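Local coordinates for protein probable starch synthase 4, chloroplastic/amyloplastic (Arabidopsis thaliana, PDB 6GNE) that belongs to the starch synthase family of GT-B glycosyltransferases and holds adenosine-5'-diphosphate and glycan ligands in this model, at residues Tyr11-Ala16 against Leu45-Leu50; Val71-Asp76 against Phe121-Arg126; Ala128-Leu133 against Asp158-Lys163; Lys137-Ile142 against Lys163-Ala168. One frame throughout, in Å; residues are numbered along the deposited sequence.

Overall arrangement
Four contacts in the N-terminal half of this GT-B protein share one Rossmann-like domain; interactions 1 and 2 are buried, 3 and 4 only partly buried. Interaction 1 joins two parallel strands by regular backbone hydrogen bonds. Helix 117-134 packs on it and then serves twice more: interaction 2 sets its first half against strand 64-75 through aromatic and arginine packing, and interaction 3 sets its second half against residues 158-163, mainly through Y160. Interaction 4, largely irregular, shares K163 with interaction 3, touches strand 11-15 of interaction 1, and relies on one firm serine bond, a weak lysine bond and small apolar contacts. Backbone pairing thus marks interaction 1, side-chain contacts interactions 2 to 4.

Interaction 1 of 4, residues Tyr11-Ala16 against Leu45-Leu50; sequences YVVHIA and LVEIIL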
loop_
_atom_site.group_PDB
_atom_site.type_symbol
_atom_site.label_atom_id
_atom_site.label_comp_id
_atom_site.label_asym_id
_atom_site.label_seq_id
_atom_site.Cartn_x
_atom_site.Cartn_y
_atom_site.Cartn_z
ATOM N N TYR A 11 -9.382 2.747 -21.971
ATOM C CA TYR A 11 -9.985 3.632 -20.997
ATOM C C TYR A 11 -10.163 2.803 -19.710
ATOM O O TYR A 11 -10.960 1.852 -19.659
ATOM C CB TYR A 11 -11.304 4.194 -21.530
ATOM C CG TYR A 11 -12.133 5.045 -20.559
ATOM C CD1 TYR A 11 -11.570 5.645 -19.420
ATOM C CD2 TYR A 11 -13.486 5.274 -20.810
ATOM C CE1 TYR A 11 -12.342 6.429 -18.568
ATOM C CE2 TYR A 11 -14.265 6.032 -19.956
ATOM C CZ TYR A 11 -13.693 6.617 -18.849
ATOM O OH TYR A 11 -14.466 7.353 -18.008
ATOM N N VAL A 12 -9.394 3.181 -18.690
ATOM C CA VAL A 12 -9.266 2.433 -17.444
ATOM C C VAL A 12 -9.738 3.293 -16.276
ATOM O O VAL A 12 -9.182 4.366 -16.029
ATOM C CB VAL A 12 -7.788 2.079 -17.211
ATOM C CG1 VAL A 12 -7.630 1.211 -15.976
ATOM C CG2 VAL A 12 -7.195 1.421 -18.452
ATOM N N VAL A 13 -10.745 2.812 -15.557
ATOM C CA VAL A 13 -11.199 3.474 -14.330
ATOM C C VAL A 13 -10.797 2.679 -13.075
ATOM O O VAL A 13 -11.015 1.479 -13.007
ATOM C CB VAL A 13 -12.712 3.719 -14.343
ATOM C CG1 VAL A 13 -13.160 4.463 -13.087
ATOM C CG2 VAL A 13 -13.071 4.567 -15.546
ATOM N N HIS A 14 -10.182 3.355 -12.107
ATOM C CA HIS A 14 -9.820 2.741 -10.818
ATOM C C HIS A 14 -10.777 3.259 -9.771
ATOM O O HIS A 14 -10.948 4.460 -9.624
ATOM C CB HIS A 14 -8.385 3.078 -10.410
ATOM C CG HIS A 14 -7.355 2.379 -11.215
ATOM N ND1 HIS A 14 -6.664 1.290 -10.747
ATOM C CD2 HIS A 14 -6.913 2.594 -12.476
ATOM C CE1 HIS A 14 -5.840 0.861 -11.689
ATOM N NE2 HIS A 14 -5.974 1.635 -12.751
ATOM N N ILE A 15 -11.390 2.352 -9.038
ATOM C CA ILE A 15 -12.268 2.721 -7.945
ATOM C C ILE A 15 -11.563 2.206 -6.698
ATOM O O ILE A 15 -11.256 1.024 -6.613
ATOM C CB ILE A 15 -13.665 2.068 -8.103
ATOM C CG1 ILE A 15 -14.334 2.582 -9.386
ATOM C CG2 ILE A 15 -14.548 2.319 -6.889
ATOM C CD1 ILE A 15 -15.527 1.743 -9.839
ATOM N N ALA A 16 -11.305 3.090 -5.741
ATOM C CA ALA A 16 -10.577 2.725 -4.535
ATOM C C ALA A 16 -10.903 3.655 -3.402
ATOM O O ALA A 16 -11.436 4.752 -3.623
ATOM C CB ALA A 16 -9.083 2.764 -4.819
ATOM N N LEU A 45 -6.179 6.262 -21.161
ATOM C CA LEU A 45 -6.981 7.248 -20.475
ATOM C C LEU A 45 -7.295 6.656 -19.123
ATOM O O LEU A 45 -8.117 5.769 -19.013
ATOM C CB LEU A 45 -8.258 7.533 -21.254
ATOM C CG LEU A 45 -9.289 8.501 -20.665
ATOM C CD1 LEU A 45 -8.625 9.822 -20.274
ATOM C CD2 LEU A 45 -10.468 8.707 -21.659
ATOM N N VAL A 46 -6.613 7.125 -18.092
ATOM C CA VAL A 46 -6.781 6.605 -16.736
ATOM C C VAL A 46 -7.557 7.614 -15.914
ATOM O O VAL A 46 -7.267 8.816 -15.957
ATOM C CB VAL A 46 -5.399 6.393 -16.085
ATOM C CG1 VAL A 46 -5.529 6.036 -14.605
ATOM C CG2 VAL A 46 -4.604 5.337 -16.857
ATOM N N GLU A 47 -8.548 7.144 -15.182
ATOM C CA GLU A 47 -9.364 8.005 -14.304
ATOM C C GLU A 47 -9.565 7.304 -12.970
ATOM O O GLU A 47 -9.624 6.064 -12.896
ATOM C CB GLU A 47 -10.743 8.249 -14.897
ATOM C CG GLU A 47 -10.860 9.400 -15.878
ATOM C CD GLU A 47 -12.238 9.473 -16.517
ATOM O OE1 GLU A 47 -13.186 8.832 -15.981
ATOM O OE2 GLU A 47 -12.361 10.251 -17.496
ATOM N N ILE A 48 -9.689 8.088 -11.912
ATOM C CA ILE A 48 -9.834 7.529 -10.580
ATOM C C ILE A 48 -11.078 8.053 -9.907
ATOM O O ILE A 48 -11.397 9.210 -10.054
ATOM C CB ILE A 48 -8.573 7.797 -9.764
ATOM C CG1 ILE A 48 -7.419 7.024 -10.418
ATOM C CG2 ILE A 48 -8.755 7.330 -8.322
ATOM C CD1 ILE A 48 -6.074 7.599 -10.118
ATOM N N ILE A 49 -11.782 7.170 -9.208
ATOM C CA ILE A 49 -12.953 7.535 -8.436
ATOM C C ILE A 49 -12.678 7.237 -6.964
ATOM O O ILE A 49 -12.364 6.106 -6.632
ATOM C CB ILE A 49 -14.214 6.803 -8.920
ATOM C CG1 ILE A 49 -14.500 7.169 -10.394
ATOM C CG2 ILE A 49 -15.414 7.134 -8.026
ATOM C CD1 ILE A 49 -15.597 6.343 -11.051
ATOM N N LEU A 50 -12.779 8.285 -6.123
ATOM C CA LEU A 50 -12.563 8.229 -4.673
ATOM C C LEU A 50 -13.747 8.778 -3.924
ATOM O O LEU A 50 -14.557 9.476 -4.506
ATOM C CB LEU A 50 -11.364 9.107 -4.269
ATOM C CG LEU A 50 -10.005 8.769 -4.859
ATOM C CD1 LEU A 50 -8.985 9.785 -4.419
ATOM C CD2 LEU A 50 -9.576 7.373 -4.456
#
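The Y11 ring takes L45 CD2 on one face, a CH-pi contact 4.2 Å from the ring centroid, while its edge faces L45 O and E47 OE1, both near the ring plane. With CG anti to the backbone N (chi1 174°), Y11 lies side by side with L45, and its hydroxyl is carried along the strand to the next residue on that face. There Y11 OH donates to E47 OE1 at 2.8 Å, arriving from above the carboxylate plane, 51° out of it, with ring and carboxylate planes steeply inclined. On the opposite face, with V12, V46 and I48, the H14 ring has the backbone oxygen E47 O near its edge; its ND1 is bonded to H145, whose ring it also meets.

Between the backbones, V12 N to L45 O (2.9 Å) and E47 N to V12 O (3.0 Å) begin a regular parallel pairing. It continues through H14 N to E47 O and I49 N to H14 O, and fades at A16 N to I49 O, a weak bond of 3.3 Å. V13 CG1 rests on I49 CD1 at 3.7 Å, on the face where helix 117-134 covers I15 and I49. Strand 11-15, helix 27-41 and strand 45-51 form a beta-alpha-beta unit, the opening element of the Rossmann-like N-terminal domain of a GT-B fold.

Interaction 2 of 4, residues Val71-Asp76 against Phe121-Arg126; sequences VESYFD and FSYFSR
F75 and Y123 bring together the two elements of this contact, an outlying strand of the N-terminal domain's mixed sheet (64-75) and helix 117-134, in an alpha/beta packing with the segments 135° apart in direction. The aromatic contact is a T-shaped (edge-to-face) pair: the edge of Y123 is turned to the face of F75, centroids 5.2 Å apart and planes at 70°. Y123 CD2 stands over the rim of the F75 ring, 3.5 Å from F75 CG, and Y123 CB adds a CH-pi contact to the same ring, 4.0 Å from its centroid. At the edge of F75, in its plane, lies S122 OG, which is itself bonded to F118 O.

S73 makes only longer van der Waals contacts. S73 CB approaches Y123 OH at 4.1 Å, the hydroxyl being bonded to N82, and S73 OG sits 4.0 Å from R126 CG.

The third kind is arginine packing. R126 bends at chi2, which swings its guanidinium toward Y74; the two side chains cross, with guanidinium and ring planes 28° apart. The strongest polar partner of R126 is Y160, and its NH1 is bonded to C191 O, two partners that fix the rotation of the group. Y74 CB lies over one face of the guanidinium, toward the rim, while R126 NH1 comes obliquely to Y74 CD1 at 3.3 Å.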
loop_
_atom_site.group_PDB
_atom_site.type_symbol
_atom_site.label_atom_id
_atom_site.label_comp_id
_atom_site.label_asym_id
_atom_site.label_seq_id
_atom_site.Cartn_x
_atom_site.Cartn_y
_atom_site.Cartn_z
ATOM N N VAL A 71 -25.827 13.271 -8.723
ATOM C CA VAL A 71 -25.986 11.874 -9.137
ATOM C C VAL A 71 -26.709 11.116 -8.024
ATOM O O VAL A 71 -26.177 10.946 -6.909
ATOM C CB VAL A 71 -24.646 11.194 -9.497
ATOM C CG1 VAL A 71 -24.841 9.703 -9.739
ATOM C CG2 VAL A 71 -24.030 11.854 -10.726
ATOM N N GLU A 72 -27.927 10.681 -8.350
ATOM C CA GLU A 72 -28.757 9.911 -7.434
ATOM C C GLU A 72 -28.276 8.468 -7.416
ATOM O O GLU A 72 -28.018 7.889 -8.470
ATOM C CB GLU A 72 -30.230 9.979 -7.842
ATOM C CG GLU A 72 -30.776 11.398 -7.857
ATOM C CD GLU A 72 -32.214 11.481 -7.388
ATOM O OE1 GLU A 72 -32.457 12.185 -6.377
ATOM O OE2 GLU A 72 -33.088 10.846 -8.020
ATOM N N SER A 73 -28.150 7.904 -6.218
ATOM C CA SER A 73 -27.582 6.570 -5.995
ATOM C C SER A 73 -28.476 5.758 -5.070
ATOM O O SER A 73 -29.103 6.317 -4.175
ATOM C CB SER A 73 -26.202 6.738 -5.365
ATOM O OG SER A 73 -25.601 5.511 -5.070
ATOM N N TYR A 74 -28.496 4.447 -5.256
ATOM C CA TYR A 74 -29.340 3.568 -4.450
ATOM C C TYR A 74 -28.712 3.150 -3.132
ATOM O O TYR A 74 -27.552 2.842 -3.082
ATOM C CB TYR A 74 -29.679 2.314 -5.274
ATOM C CG TYR A 74 -30.508 1.243 -4.576
ATOM C CD1 TYR A 74 -29.901 0.260 -3.771
ATOM C CD2 TYR A 74 -31.902 1.184 -4.759
ATOM C CE1 TYR A 74 -30.669 -0.731 -3.148
ATOM C CE2 TYR A 74 -32.670 0.196 -4.135
ATOM C CZ TYR A 74 -32.046 -0.758 -3.346
ATOM O OH TYR A 74 -32.789 -1.721 -2.727
ATOM N N PHE A 75 -29.511 3.116 -2.072
ATOM C CA PHE A 75 -29.128 2.465 -0.803
ATOM C C PHE A 75 -30.360 2.183 0.064
ATOM O O PHE A 75 -31.173 3.082 0.238
ATOM C CB PHE A 75 -28.152 3.338 -0.027
ATOM C CG PHE A 75 -27.160 2.568 0.781
ATOM C CD1 PHE A 75 -26.213 1.745 0.154
ATOM C CD2 PHE A 75 -27.130 2.682 2.164
ATOM C CE1 PHE A 75 -25.280 1.043 0.899
ATOM C CE2 PHE A 75 -26.190 1.974 2.917
ATOM C CZ PHE A 75 -25.266 1.163 2.282
ATOM N N ASP A 76 -30.508 0.953 0.585
ATOM C CA ASP A 76 -31.649 0.569 1.467
ATOM C C ASP A 76 -33.007 0.888 0.833
ATOM O O ASP A 76 -33.887 1.427 1.501
ATOM C CB ASP A 76 -31.550 1.238 2.867
ATOM C CG ASP A 76 -30.335 0.738 3.696
ATOM O OD1 ASP A 76 -30.053 -0.476 3.724
ATOM O OD2 ASP A 76 -29.667 1.562 4.352
ATOM N N PHE A 121 -18.528 1.812 2.634
ATOM C CA PHE A 121 -17.854 1.498 1.370
ATOM C C PHE A 121 -18.708 0.731 0.333
ATOM O O PHE A 121 -18.488 0.855 -0.878
ATOM C CB PHE A 121 -16.499 0.844 1.646
ATOM C CG PHE A 121 -15.515 1.774 2.326
ATOM C CD1 PHE A 121 -14.892 2.778 1.600
ATOM C CD2 PHE A 121 -15.233 1.657 3.689
ATOM C CE1 PHE A 121 -13.988 3.631 2.209
ATOM C CE2 PHE A 121 -14.342 2.521 4.311
ATOM C CZ PHE A 121 -13.712 3.509 3.578
ATOM N N SER A 122 -19.678 -0.055 0.779
ATOM C CA SER A 122 -20.660 -0.613 -0.157
ATOM C C SER A 122 -21.509 0.510 -0.793
ATOM O O SER A 122 -21.827 0.443 -1.983
ATOM C CB SER A 122 -21.545 -1.687 0.500
ATOM O OG SER A 122 -22.312 -1.151 1.551
ATOM N N TYR A 123 -21.869 1.542 -0.026
ATOM C CA TYR A 123 -22.537 2.717 -0.623
ATOM C C TYR A 123 -21.678 3.344 -1.712
ATOM O O TYR A 123 -22.135 3.564 -2.841
ATOM C CB TYR A 123 -22.860 3.789 0.423
ATOM C CG TYR A 123 -23.553 5.020 -0.158
ATOM C CD1 TYR A 123 -22.811 6.058 -0.766
ATOM C CD2 TYR A 123 -24.947 5.152 -0.106
ATOM C CE1 TYR A 123 -23.452 7.169 -1.298
ATOM C CE2 TYR A 123 -25.585 6.272 -0.634
ATOM C CZ TYR A 123 -24.844 7.275 -1.228
ATOM O OH TYR A 123 -25.487 8.392 -1.729
ATOM N N PHE A 124 -20.438 3.645 -1.340
ATOM C CA PHE A 124 -19.475 4.248 -2.239
ATOM C C PHE A 124 -19.333 3.453 -3.531
ATOM O O PHE A 124 -19.316 4.039 -4.628
ATOM C CB PHE A 124 -18.107 4.381 -1.558
ATOM C CG PHE A 124 -17.006 4.757 -2.508
ATOM C CD1 PHE A 124 -17.058 5.969 -3.207
ATOM C CD2 PHE A 124 -15.935 3.901 -2.734
ATOM C CE1 PHE A 124 -16.061 6.318 -4.099
ATOM C CE2 PHE A 124 -14.919 4.263 -3.624
ATOM C CZ PHE A 124 -14.986 5.470 -4.308
ATOM N N SER A 125 -19.221 2.132 -3.395
ATOM C CA SER A 125 -19.070 1.229 -4.543
ATOM C C SER A 125 -20.252 1.347 -5.475
ATOM O O SER A 125 -20.069 1.401 -6.683
ATOM C CB SER A 125 -18.926 -0.229 -4.092
ATOM O OG SER A 125 -17.727 -0.441 -3.366
ATOM N N ARG A 126 -21.456 1.403 -4.913
ATOM C CA ARG A 126 -22.671 1.564 -5.712
ATOM C C ARG A 126 -22.674 2.915 -6.411
ATOM O O ARG A 126 -22.799 2.975 -7.634
ATOM C CB ARG A 126 -23.935 1.429 -4.858
ATOM C CG ARG A 126 -25.244 1.537 -5.625
ATOM C CD ARG A 126 -25.378 0.379 -6.604
ATOM N NE ARG A 126 -26.453 0.560 -7.586
ATOM C CZ ARG A 126 -27.681 0.063 -7.501
ATOM N NH1 ARG A 126 -28.104 -0.611 -6.429
ATOM N NH2 ARG A 126 -28.523 0.290 -8.495
#

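Interaction 3 of 4, residues Ala128-Leu133 against Asp158-Lys163; sequences ALELLL and DLYAPK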
loop_
_atom_site.group_PDB
_atom_site.type_symbol
_atom_site.label_atom_id
_atom_site.label_comp_id
_atom_site.label_asym_id
_atom_site.label_seq_id
_atom_site.Cartn_x
_atom_site.Cartn_y
_atom_site.Cartn_z
ATOM N N ALA A 128 -20.270 4.816 -7.124
ATOM C CA ALA A 128 -19.207 4.904 -8.141
ATOM C C ALA A 128 -19.645 4.386 -9.506
ATOM O O ALA A 128 -19.414 5.024 -10.539
ATOM C CB ALA A 128 -17.964 4.168 -7.685
ATOM N N LEU A 129 -20.271 3.226 -9.506
ATOM C CA LEU A 129 -20.858 2.670 -10.738
ATOM C C LEU A 129 -21.979 3.540 -11.313
ATOM O O LEU A 129 -22.078 3.707 -12.526
ATOM C CB LEU A 129 -21.371 1.246 -10.494
ATOM C CG LEU A 129 -20.233 0.247 -10.308
ATOM C CD1 LEU A 129 -20.786 -1.090 -9.851
ATOM C CD2 LEU A 129 -19.395 0.135 -11.582
ATOM N N GLU A 130 -22.796 4.088 -10.425
ATOM C CA GLU A 130 -23.867 5.012 -10.792
ATOM C C GLU A 130 -23.318 6.267 -11.477
ATOM O O GLU A 130 -23.827 6.674 -12.487
ATOM C CB GLU A 130 -24.668 5.374 -9.537
ATOM C CG GLU A 130 -26.077 5.855 -9.778
ATOM C CD GLU A 130 -26.922 4.825 -10.467
ATOM O OE1 GLU A 130 -27.228 5.025 -11.653
ATOM O OE2 GLU A 130 -27.274 3.794 -9.809
ATOM N N LEU A 131 -22.249 6.829 -10.948
ATOM C CA LEU A 131 -21.593 7.960 -11.599
ATOM C C LEU A 131 -21.161 7.602 -13.012
ATOM O O LEU A 131 -21.350 8.397 -13.924
ATOM C CB LEU A 131 -20.400 8.477 -10.773
ATOM C CG LEU A 131 -19.329 9.362 -11.440
ATOM C CD1 LEU A 131 -19.883 10.708 -11.911
ATOM C CD2 LEU A 131 -18.164 9.553 -10.479
ATOM N N LEU A 132 -20.590 6.418 -13.202
ATOM C CA LEU A 132 -20.184 5.971 -14.552
ATOM C C LEU A 132 -21.368 5.867 -15.546
ATOM O O LEU A 132 -21.317 6.425 -16.665
ATOM C CB LEU A 132 -19.410 4.648 -14.488
ATOM C CG LEU A 132 -18.019 4.726 -13.862
ATOM C CD1 LEU A 132 -17.390 3.349 -13.790
ATOM C CD2 LEU A 132 -17.110 5.695 -14.612
ATOM N N LEU A 133 -22.415 5.163 -15.108
ATOM C CA LEU A 133 -23.628 4.985 -15.895
ATOM C C LEU A 133 -24.159 6.354 -16.296
ATOM O O LEU A 133 -24.270 6.653 -17.476
ATOM C CB LEU A 133 -24.678 4.200 -15.094
ATOM C CG LEU A 133 -26.072 3.994 -15.719
ATOM C CD1 LEU A 133 -26.037 3.090 -16.958
ATOM C CD2 LEU A 133 -27.060 3.452 -14.690
ATOM N N ASP A 158 -24.472 -7.851 -11.975
ATOM C CA ASP A 158 -25.874 -8.035 -11.618
ATOM C C ASP A 158 -26.749 -6.826 -11.952
ATOM O O ASP A 158 -27.875 -7.004 -12.385
ATOM C CB ASP A 158 -25.984 -8.473 -10.149
ATOM C CG ASP A 158 -25.470 -9.911 -9.911
ATOM O OD1 ASP A 158 -24.894 -10.570 -10.826
ATOM O OD2 ASP A 158 -25.648 -10.389 -8.767
ATOM N N LEU A 159 -26.219 -5.610 -11.846
ATOM C CA LEU A 159 -27.050 -4.401 -12.027
ATOM C C LEU A 159 -26.651 -3.377 -13.109
ATOM O O LEU A 159 -27.473 -2.494 -13.430
ATOM C CB LEU A 159 -27.181 -3.690 -10.685
ATOM C CG LEU A 159 -27.763 -4.528 -9.529
ATOM C CD1 LEU A 159 -27.655 -3.801 -8.192
ATOM C CD2 LEU A 159 -29.202 -4.967 -9.807
ATOM N N TYR A 160 -25.444 -3.462 -13.674
ATOM C CA TYR A 160 -24.975 -2.420 -14.604
ATOM C C TYR A 160 -24.646 -2.851 -16.037
ATOM O O TYR A 160 -24.861 -2.060 -16.962
ATOM C CB TYR A 160 -23.806 -1.653 -13.994
ATOM C CG TYR A 160 -24.249 -0.748 -12.870
ATOM C CD1 TYR A 160 -24.486 -1.262 -11.598
ATOM C CD2 TYR A 160 -24.457 0.618 -13.077
ATOM C CE1 TYR A 160 -24.915 -0.446 -10.565
ATOM C CE2 TYR A 160 -24.866 1.448 -12.034
ATOM C CZ TYR A 160 -25.094 0.903 -10.784
ATOM O OH TYR A 160 -25.506 1.698 -9.758
ATOM N N ALA A 161 -24.122 -4.070 -16.218
ATOM C CA ALA A 161 -24.028 -4.703 -17.554
ATOM C C ALA A 161 -25.371 -4.835 -18.267
ATOM O O ALA A 161 -25.404 -4.591 -19.470
ATOM C CB ALA A 161 -23.301 -6.041 -17.506
ATOM N N PRO A 162 -26.476 -5.194 -17.539
ATOM C CA PRO A 162 -27.837 -5.212 -18.136
ATOM C C PRO A 162 -28.627 -3.866 -18.104
ATOM O O PRO A 162 -29.850 -3.865 -18.286
ATOM C CB PRO A 162 -28.559 -6.308 -17.317
ATOM C CG PRO A 162 -27.868 -6.339 -15.995
ATOM C CD PRO A 162 -26.512 -5.674 -16.135
ATOM N N LYS A 163 -27.959 -2.758 -17.812
ATOM C CA LYS A 163 -28.561 -1.410 -17.824
ATOM C C LYS A 163 -27.953 -0.506 -18.916
ATOM O O LYS A 163 -28.274 0.691 -18.967
ATOM C CB LYS A 163 -28.372 -0.738 -16.441
ATOM C CG LYS A 163 -29.592 -0.773 -15.535
ATOM C CD LYS A 163 -29.404 0.205 -14.364
ATOM C CE LYS A 163 -30.697 0.476 -13.601
ATOM N NZ LYS A 163 -30.908 -0.565 -12.560
#
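Y160 lays its ring across helix 117-134, one face directly over L129 CB, which stands 3.8 Å from the ring centroid in a CH-pi contact only 11° off the normal. Beside it, L133 CD2 touches Y160 CE2 obliquely at 4.0 Å. At the far end of the ring Y160 OH donates to E130 OE2 at 2.7 Å, meeting the oxygen from well above the carboxylate plane. E130 reaches it by bending at chi2 (61°), the side chains crossing at about a right angle. This is helix-to-helix packing in the Rossmann-like N-terminal domain, helix 152-160 delivering the tyrosine from a wider, pi-type turn at 158-160. On the exposed side, the K163 chain crosses L133 at about a right angle, with K163 CD 4.0 Å from L133 CD2.

A second shell holds the polar pair: R126 NE donates to Y160 OH, and Q134 is bonded to the other carboxylate oxygen, E130 OE1. On the same turn as Y160, D158 touches a bound alpha-D-glucopyranose.

Interaction 4 of 4, residues Lys137-Ile142 against Lys163-Ala168; sequences KKPDII and KGLDSA
S167 OG donates to P139 O at 2.7 Å, the one firm hydrogen bond between K137-I142 and K163-A168. It joins the two loops that lead into parallel neighbours, strands 141-145 and 169-174, at the start and finish of a crossover through helices 146-150 and 152-160 in the Rossmann-like domain. The hydroxyl sits above the carbonyl plane, 37° out of it, placed there by a chi1 of 65° that sets OG between the backbone N and the carbonyl carbon. Farther out, K138 NZ makes a weak bond to G164 O at 3.3 Å; the lysine chain stays fairly straight until it turns at chi4. D140 faces away from this partner segment and its OD2 accepts a hydrogen bond from the backbone N of Y11, tying the loop to strand 11-15, while its backbone already pairs with R169.

L165 and P139 cross at about a right angle, with L165 CD2 4.1 Å from P139 CD, and L165 also leans on Y156 and Y160 of helix 152-160. Where the strands begin, A168 CA makes a CA-H...O contact of 3.3 Å with D140 O, and A168 CB meets I142 CD1 at 3.9 Å.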
loop_
_atom_site.group_PDB
_atom_site.type_symbol
_atom_site.label_atom_id
_atom_site.label_comp_id
_atom_site.label_asym_id
_atom_site.label_seq_id
_atom_site.Cartn_x
_atom_site.Cartn_y
_atom_site.Cartn_z
ATOM N N LYS A 137 -20.206 7.028 -19.493
ATOM C CA LYS A 137 -18.829 6.595 -19.680
ATOM C C LYS A 137 -18.816 5.108 -20.043
ATOM O O LYS A 137 -19.601 4.325 -19.504
ATOM C CB LYS A 137 -18.002 6.847 -18.415
ATOM C CG LYS A 137 -17.755 8.312 -18.055
ATOM C CD LYS A 137 -17.218 9.122 -19.227
ATOM C CE LYS A 137 -16.447 10.359 -18.734
ATOM N NZ LYS A 137 -16.172 11.326 -19.829
ATOM N N LYS A 138 -17.934 4.735 -20.962
ATOM C CA LYS A 138 -17.840 3.359 -21.425
ATOM C C LYS A 138 -16.407 2.867 -21.295
ATOM O O LYS A 138 -15.697 2.768 -22.299
ATOM C CB LYS A 138 -18.316 3.262 -22.874
ATOM C CG LYS A 138 -19.773 3.648 -23.045
ATOM C CD LYS A 138 -20.386 3.010 -24.286
ATOM C CE LYS A 138 -21.907 3.049 -24.264
ATOM N NZ LYS A 138 -22.495 2.516 -22.995
ATOM N N PRO A 139 -15.974 2.567 -20.052
ATOM C CA PRO A 139 -14.611 2.073 -19.863
ATOM C C PRO A 139 -14.409 0.643 -20.363
ATOM O O PRO A 139 -15.311 -0.182 -20.296
ATOM C CB PRO A 139 -14.399 2.168 -18.337
ATOM C CG PRO A 139 -15.770 2.125 -17.769
ATOM C CD PRO A 139 -16.654 2.806 -18.760
ATOM N N ASP A 140 -13.209 0.395 -20.859
ATOM C CA ASP A 140 -12.772 -0.924 -21.240
ATOM C C ASP A 140 -12.442 -1.765 -20.013
ATOM O O ASP A 140 -12.672 -2.972 -20.036
ATOM C CB ASP A 140 -11.515 -0.834 -22.108
ATOM C CG ASP A 140 -11.718 -0.006 -23.382
ATOM O OD1 ASP A 140 -12.546 -0.377 -24.249
ATOM O OD2 ASP A 140 -11.005 1.013 -23.511
ATOM N N ILE A 141 -11.850 -1.126 -18.978
ATOM C CA ILE A 141 -11.411 -1.775 -17.718
ATOM C C ILE A 141 -11.912 -0.975 -16.550
ATOM O O ILE A 141 -11.752 0.227 -16.518
ATOM C CB ILE A 141 -9.876 -1.815 -17.578
ATOM C CG1 ILE A 141 -9.222 -2.658 -18.674
ATOM C CG2 ILE A 141 -9.453 -2.330 -16.192
ATOM C CD1 ILE A 141 -9.461 -4.162 -18.594
ATOM N N ILE A 142 -12.512 -1.648 -15.585
ATOM C CA ILE A 142 -12.769 -1.081 -14.268
ATOM C C ILE A 142 -11.917 -1.930 -13.314
ATOM O O ILE A 142 -12.068 -3.181 -13.239
ATOM C CB ILE A 142 -14.282 -1.057 -13.879
ATOM C CG1 ILE A 142 -15.050 -0.130 -14.827
ATOM C CG2 ILE A 142 -14.484 -0.565 -12.453
ATOM C CD1 ILE A 142 -16.553 -0.303 -14.786
ATOM N N LYS A 163 -27.959 -2.758 -17.812
ATOM C CA LYS A 163 -28.561 -1.410 -17.824
ATOM C C LYS A 163 -27.953 -0.506 -18.916
ATOM O O LYS A 163 -28.274 0.691 -18.967
ATOM C CB LYS A 163 -28.372 -0.738 -16.441
ATOM C CG LYS A 163 -29.592 -0.773 -15.535
ATOM C CD LYS A 163 -29.404 0.205 -14.364
ATOM C CE LYS A 163 -30.697 0.476 -13.601
ATOM N NZ LYS A 163 -30.908 -0.565 -12.560
ATOM N N GLY A 164 -27.081 -1.058 -19.770
ATOM C CA GLY A 164 -26.309 -0.256 -20.737
ATOM C C GLY A 164 -24.805 -0.188 -20.502
ATOM O O GLY A 164 -24.068 0.047 -21.451
ATOM N N LEU A 165 -24.349 -0.385 -19.257
ATOM C CA LEU A 165 -22.893 -0.398 -18.904
ATOM C C LEU A 165 -22.331 -1.865 -18.956
ATOM O O LEU A 165 -22.183 -2.522 -17.921
ATOM C CB LEU A 165 -22.666 0.284 -17.515
ATOM C CG LEU A 165 -21.527 1.272 -17.120
ATOM C CD1 LEU A 165 -21.350 1.325 -15.601
ATOM C CD2 LEU A 165 -20.192 0.993 -17.803
ATOM N N ASP A 166 -22.024 -2.350 -20.166
ATOM C CA ASP A 166 -21.500 -3.721 -20.417
ATOM C C ASP A 166 -20.185 -3.727 -21.264
ATOM O O ASP A 166 -19.757 -4.769 -21.788
ATOM C CB ASP A 166 -22.593 -4.588 -21.075
ATOM C CG ASP A 166 -23.258 -3.902 -22.290
ATOM O OD1 ASP A 166 -24.219 -3.119 -22.098
ATOM O OD2 ASP A 166 -22.823 -4.151 -23.436
ATOM N N SER A 167 -19.543 -2.559 -21.351
ATOM C CA SER A 167 -18.290 -2.362 -22.095
ATOM C C SER A 167 -17.029 -2.945 -21.395
ATOM O O SER A 167 -16.059 -3.319 -22.067
ATOM C CB SER A 167 -18.079 -0.845 -22.369
ATOM O OG SER A 167 -17.895 -0.077 -21.170
ATOM N N ALA A 168 -17.049 -3.017 -20.061
ATOM C CA ALA A 168 -15.843 -3.221 -19.280
ATOM C C ALA A 168 -15.597 -4.652 -18.837
ATOM O O ALA A 168 -16.507 -5.423 -18.611
ATOM C CB ALA A 168 -15.864 -2.316 -18.066
#